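Local structure of carboxypeptidase A (Helicoverpa armigera, 1JQG) at residues Y130-F138 with A194-V202. The protein is a mid-gut procarboxypeptidase of the M14 family that probably uses a zinc ion to cleave residues from the C-terminal ends of peptides. Numbering follows the deposited sequence.
Sequences YLQELAKEF and AIHKLVIDV
Leu134 projects from helix 130-137 into a hollow framed by Ile195, Val199 and Ile200 of helix 194-200, and its forked end suits a site with walls on more than one side. Its CD2 meets CG2 of Ile195 at 3.4 Å, while CD1 lies 3.9 Å from CD1 of Ile200, the two side chains crossing at about a right angle. At the branch point, CG faces CG1 of Val199. The two helix segments run nearly parallel, 11° apart, but their axes come no closer than 12.1 Å, a wide gap that large apolar side chains bridge without any hydrogen bond across it.

Tyr130 reaches over from one turn earlier: with CG anti to the backbone N (chi1 175°), the ring extends toward the partner helix and sets OH among aliphatic carbons, 4.1 Å from Ile200 CG1 and slightly farther from Ile195 CG2. Beside it, Leu131 CD2 touches Ile195 CD1, so both branches of this isoleucine are used.

Phe138, the first residue past helix 130-137, closes the other end of the contact. Its ring lays CD1 3.5 Å from Val199 CG1 and CE1 3.7 Å from Ile200 CD1, that methyl sitting in the notch where the ring and Leu134 CD1 come together. A flat, broad side chain suits this place because it spans both neighbours at once. A serine here would probably strip the ring's share of the apolar cover from Val199 CG1 and Ile200 CD1 and open a gap at this end.

Leu131 and Leu134 also rest on Leu159, and Val199 on Ile161, both of strand 155-161. The arrangement is two helices packed side by side against that strand of the mixed sheet, as expected of the alpha/beta fold of M14 zinc carboxypeptidases, and lies away from the metal site.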
ATOM      1  N   TYR A 130     -16.163  -5.723  11.942  1.00 24.13           N
ATOM      2  CA  TYR A 130     -16.959  -5.623  10.739  1.00 20.84           C
ATOM      3  C   TYR A 130     -16.905  -6.917   9.923  1.00 19.60           C
ATOM      4  O   TYR A 130     -17.953  -7.396   9.501  1.00 18.78           O
ATOM      5  CB  TYR A 130     -16.480  -4.451   9.885  1.00 21.38           C
ATOM      6  CG  TYR A 130     -17.146  -4.302   8.522  1.00 20.30           C
ATOM      7  CD1 TYR A 130     -18.531  -4.194   8.419  1.00 17.27           C
ATOM      8  CD2 TYR A 130     -16.393  -4.262   7.362  1.00 15.74           C
ATOM      9  CE1 TYR A 130     -19.142  -4.010   7.195  1.00 18.72           C
ATOM     10  CE2 TYR A 130     -16.989  -4.127   6.121  1.00 16.34           C
ATOM     11  CZ  TYR A 130     -18.369  -3.973   6.051  1.00 18.20           C
ATOM     12  OH  TYR A 130     -18.900  -3.799   4.808  1.00 20.28           O
ATOM     13  N   LEU A 131     -15.694  -7.416   9.685  1.00 16.05           N
ATOM     14  CA  LEU A 131     -15.522  -8.671   8.963  1.00 19.94           C
ATOM     15  C   LEU A 131     -16.338  -9.813   9.529  1.00 18.83           C
ATOM     16  O   LEU A 131     -16.870 -10.615   8.756  1.00 24.01           O
ATOM     17  CB  LEU A 131     -14.043  -9.107   8.908  1.00 13.59           C
ATOM     18  CG  LEU A 131     -13.080  -8.099   8.255  1.00 19.72           C
ATOM     19  CD1 LEU A 131     -11.668  -8.672   8.169  1.00 14.80           C
ATOM     20  CD2 LEU A 131     -13.614  -7.630   6.901  1.00 14.12           C
ATOM     21  N   GLN A 132     -16.356  -9.916  10.860  1.00 19.97           N
ATOM     22  CA  GLN A 132     -17.112 -10.962  11.556  1.00 18.75           C
ATOM     23  C   GLN A 132     -18.608 -10.801  11.469  1.00 17.68           C
ATOM     24  O   GLN A 132     -19.368 -11.773  11.464  1.00 27.20           O
ATOM     25  CB  GLN A 132     -16.682 -11.024  13.025  1.00 15.10           C
ATOM     26  CG  GLN A 132     -15.250 -11.483  13.205  1.00 20.76           C
ATOM     27  CD  GLN A 132     -14.761 -11.328  14.623  1.00 24.33           C
ATOM     28  OE1 GLN A 132     -13.862 -10.528  14.926  1.00 37.06           O
ATOM     29  NE2 GLN A 132     -15.364 -12.068  15.519  1.00 25.10           N
ATOM     30  N   GLU A 133     -19.096  -9.590  11.341  1.00 18.12           N
ATOM     31  CA  GLU A 133     -20.502  -9.265  11.270  1.00 17.23           C
ATOM     32  C   GLU A 133     -21.040  -9.591   9.892  1.00 20.97           C
ATOM     33  O   GLU A 133     -22.171 -10.085   9.665  1.00 21.61           O
ATOM     34  CB  GLU A 133     -20.772  -7.799  11.600  1.00 17.36           C
ATOM     35  CG  GLU A 133     -20.418  -7.413  13.042  1.00 19.05           C
ATOM     36  CD  GLU A 133     -21.208  -8.237  14.060  1.00 26.82           C
ATOM     37  OE1 GLU A 133     -22.448  -8.072  14.001  1.00 29.05           O
ATOM     38  OE2 GLU A 133     -20.594  -8.983  14.849  1.00 22.61           O
ATOM     39  N   LEU A 134     -20.178  -9.432   8.913  1.00 19.70           N
ATOM     40  CA  LEU A 134     -20.498  -9.732   7.523  1.00 20.16           C
ATOM     41  C   LEU A 134     -20.722 -11.218   7.340  1.00 22.46           C
ATOM     42  O   LEU A 134     -21.685 -11.650   6.676  1.00 25.39           O
ATOM     43  CB  LEU A 134     -19.318  -9.215   6.673  1.00 18.54           C
ATOM     44  CG  LEU A 134     -19.640  -8.246   5.546  1.00 18.72           C
ATOM     45  CD1 LEU A 134     -20.507  -7.072   5.976  1.00 21.99           C
ATOM     46  CD2 LEU A 134     -18.336  -7.716   4.945  1.00 19.54           C
ATOM     47  N   ALA A 135     -19.882 -12.035   8.016  1.00 17.64           N
ATOM     48  CA  ALA A 135     -20.053 -13.485   7.915  1.00 21.49           C
ATOM     49  C   ALA A 135     -21.310 -14.030   8.588  1.00 20.09           C
ATOM     50  O   ALA A 135     -21.732 -15.145   8.251  1.00 22.61           O
ATOM     51  CB  ALA A 135     -18.845 -14.243   8.461  1.00 18.66           C
ATOM     52  N   LYS A 136     -21.878 -13.274   9.517  1.00 21.52           N
ATOM     53  CA  LYS A 136     -23.176 -13.594  10.113  1.00 21.24           C
ATOM     54  C   LYS A 136     -24.391 -13.263   9.248  1.00 19.54           C
ATOM     55  O   LYS A 136     -25.357 -13.994   9.231  1.00 25.00           O
ATOM     56  CB  LYS A 136     -23.336 -12.769  11.401  1.00 18.35           C
ATOM     57  CG  LYS A 136     -22.340 -13.156  12.483  1.00 21.90           C
ATOM     58  CD  LYS A 136     -22.617 -12.383  13.771  1.00 20.21           C
ATOM     59  CE  LYS A 136     -21.369 -12.377  14.683  1.00 17.56           C
ATOM     60  NZ  LYS A 136     -21.569 -11.427  15.821  1.00 17.80           N
ATOM     61  N   GLU A 137     -24.339 -12.145   8.525  1.00 20.08           N
ATOM     62  CA  GLU A 137     -25.461 -11.696   7.703  1.00 22.29           C
ATOM     63  C   GLU A 137     -25.459 -12.293   6.309  1.00 23.30           C
ATOM     64  O   GLU A 137     -26.511 -12.464   5.679  1.00 24.86           O
ATOM     65  CB  GLU A 137     -25.455 -10.166   7.568  1.00 22.07           C
ATOM     66  CG  GLU A 137     -26.743  -9.543   7.066  1.00 21.93           C
ATOM     67  CD  GLU A 137     -26.718  -8.025   7.041  1.00 18.85           C
ATOM     68  OE1 GLU A 137     -25.817  -7.495   7.734  1.00 19.46           O
ATOM     69  OE2 GLU A 137     -27.531  -7.336   6.382  1.00 18.66           O
ATOM     70  N   PHE A 138     -24.269 -12.609   5.772  1.00 21.76           N
ATOM     71  CA  PHE A 138     -24.130 -13.181   4.439  1.00 22.31           C
ATOM     72  C   PHE A 138     -23.301 -14.464   4.412  1.00 26.28           C
ATOM     73  O   PHE A 138     -22.204 -14.540   3.795  1.00 28.74           O
ATOM     74  CB  PHE A 138     -23.466 -12.104   3.533  1.00 15.97           C
ATOM     75  CG  PHE A 138     -24.185 -10.782   3.564  1.00 16.25           C
ATOM     76  CD1 PHE A 138     -23.626  -9.739   4.293  1.00 22.64           C
ATOM     77  CD2 PHE A 138     -25.410 -10.567   2.950  1.00 13.61           C
ATOM     78  CE1 PHE A 138     -24.253  -8.493   4.381  1.00 20.62           C
ATOM     79  CE2 PHE A 138     -26.024  -9.322   3.033  1.00 21.37           C
ATOM     80  CZ  PHE A 138     -25.479  -8.271   3.755  1.00 14.10           C
ATOM     81  N   ALA A 194     -14.405  -2.513  -2.230  1.00 19.06           N
ATOM     82  CA  ALA A 194     -14.505  -3.783  -2.953  1.00 17.67           C
ATOM     83  C   ALA A 194     -15.393  -4.807  -2.249  1.00 19.23           C
ATOM     84  O   ALA A 194     -16.119  -5.625  -2.837  1.00 18.83           O
ATOM     85  CB  ALA A 194     -13.130  -4.353  -3.203  1.00 12.18           C
ATOM     86  N   ILE A 195     -15.322  -4.867  -0.920  1.00 19.65           N
ATOM     87  CA  ILE A 195     -16.197  -5.693  -0.097  1.00 16.82           C
ATOM     88  C   ILE A 195     -17.637  -5.197  -0.207  1.00 21.81           C
ATOM     89  O   ILE A 195     -18.597  -5.986  -0.197  1.00 15.18           O
ATOM     90  CB  ILE A 195     -15.731  -5.650   1.377  1.00 16.28           C
ATOM     91  CG1 ILE A 195     -14.375  -6.346   1.522  1.00 22.53           C
ATOM     92  CG2 ILE A 195     -16.736  -6.298   2.287  1.00 15.14           C
ATOM     93  CD1 ILE A 195     -13.713  -6.258   2.883  1.00 19.33           C
ATOM     94  N   HIS A 196     -17.791  -3.850  -0.261  1.00 22.92           N
ATOM     95  CA  HIS A 196     -19.107  -3.237  -0.280  1.00 22.75           C
ATOM     96  C   HIS A 196     -19.835  -3.561  -1.569  1.00 22.82           C
ATOM     97  O   HIS A 196     -21.026  -3.845  -1.599  1.00 24.45           O
ATOM     98  CB  HIS A 196     -18.993  -1.742   0.010  1.00 26.33           C
ATOM     99  CG  HIS A 196     -20.243  -0.944  -0.215  1.00 27.48           C
ATOM    100  ND1 HIS A 196     -20.568  -0.205  -1.338  1.00 27.59           N
ATOM    101  CD2 HIS A 196     -21.279  -0.814   0.639  1.00 24.39           C
ATOM    102  CE1 HIS A 196     -21.756   0.343  -1.170  1.00 23.01           C
ATOM    103  NE2 HIS A 196     -22.205  -0.018   0.011  1.00 24.82           N
ATOM    104  N   LYS A 197     -19.144  -3.507  -2.690  1.00 21.63           N
ATOM    105  CA  LYS A 197     -19.777  -3.817  -3.989  1.00 23.20           C
ATOM    106  C   LYS A 197     -19.926  -5.308  -4.272  1.00 23.46           C
ATOM    107  O   LYS A 197     -20.783  -5.694  -5.039  1.00 24.69           O
ATOM    108  CB  LYS A 197     -19.013  -3.196  -5.167  1.00 18.97           C
ATOM    109  CG  LYS A 197     -19.173  -1.665  -5.219  1.00 19.28           C
ATOM    110  CD  LYS A 197     -20.631  -1.438  -5.624  1.00 29.49           C
ATOM    111  CE  LYS A 197     -20.991   0.037  -5.625  1.00 38.28           C
ATOM    112  NZ  LYS A 197     -22.387   0.115  -6.192  1.00 33.57           N
ATOM    113  N   LEU A 198     -19.110  -6.159  -3.634  1.00 21.46           N
ATOM    114  CA  LEU A 198     -19.233  -7.597  -3.810  1.00 20.93           C
ATOM    115  C   LEU A 198     -20.197  -8.246  -2.825  1.00 16.58           C
ATOM    116  O   LEU A 198     -20.618  -9.382  -3.017  1.00 16.00           O
ATOM    117  CB  LEU A 198     -17.847  -8.252  -3.719  1.00 16.65           C
ATOM    118  CG  LEU A 198     -16.825  -7.893  -4.773  1.00 18.74           C
ATOM    119  CD1 LEU A 198     -15.472  -8.479  -4.395  1.00 22.57           C
ATOM    120  CD2 LEU A 198     -17.200  -8.387  -6.161  1.00 13.76           C
ATOM    121  N   VAL A 199     -20.509  -7.578  -1.733  1.00 16.09           N
ATOM    122  CA  VAL A 199     -21.366  -8.139  -0.689  1.00 15.70           C
ATOM    123  C   VAL A 199     -22.596  -7.288  -0.422  1.00 16.67           C
ATOM    124  O   VAL A 199     -23.654  -7.888  -0.453  1.00 20.06           O
ATOM    125  CB  VAL A 199     -20.575  -8.321   0.629  1.00 18.89           C
ATOM    126  CG1 VAL A 199     -21.353  -9.004   1.743  1.00 13.29           C
ATOM    127  CG2 VAL A 199     -19.274  -9.093   0.398  1.00 18.63           C
ATOM    128  N   ILE A 200     -22.450  -6.033  -0.022  1.00 18.70           N
ATOM    129  CA  ILE A 200     -23.507  -5.165   0.408  1.00 20.40           C
ATOM    130  C   ILE A 200     -24.381  -4.661  -0.721  1.00 25.33           C
ATOM    131  O   ILE A 200     -25.607  -4.799  -0.683  1.00 30.33           O
ATOM    132  CB  ILE A 200     -22.981  -3.928   1.184  1.00 22.16           C
ATOM    133  CG1 ILE A 200     -22.073  -4.368   2.340  1.00 18.56           C
ATOM    134  CG2 ILE A 200     -24.135  -3.059   1.681  1.00 18.88           C
ATOM    135  CD1 ILE A 200     -22.715  -5.227   3.379  1.00 15.83           C
ATOM    136  N   ASP A 201     -23.788  -4.028  -1.715  1.00 26.46           N
ATOM    137  CA  ASP A 201     -24.472  -3.451  -2.842  1.00 23.82           C
ATOM    138  C   ASP A 201     -24.023  -4.077  -4.148  1.00 23.93           C
ATOM    139  O   ASP A 201     -23.134  -3.519  -4.786  1.00 25.96           O
ATOM    140  CB  ASP A 201     -24.240  -1.934  -2.906  1.00 24.82           C
ATOM    141  CG  ASP A 201     -25.180  -1.247  -3.875  1.00 22.31           C
ATOM    142  OD1 ASP A 201     -24.767  -0.145  -4.251  1.00 29.45           O
ATOM    143  OD2 ASP A 201     -26.250  -1.804  -4.205  1.00 29.24           O
ATOM    144  N   VAL A 202     -24.474  -5.291  -4.432  1.00 26.11           N
ATOM    145  CA  VAL A 202     -24.066  -6.032  -5.620  1.00 23.67           C
ATOM    146  C   VAL A 202     -24.824  -5.551  -6.862  1.00 28.70           C
ATOM    147  O   VAL A 202     -25.950  -5.992  -7.155  1.00 31.47           O
ATOM    148  CB  VAL A 202     -24.327  -7.543  -5.439  1.00 27.67           C
ATOM    149  CG1 VAL A 202     -23.720  -8.310  -6.608  1.00 21.36           C
ATOM    150  CG2 VAL A 202     -23.773  -8.027  -4.103  1.00 26.21           C
TER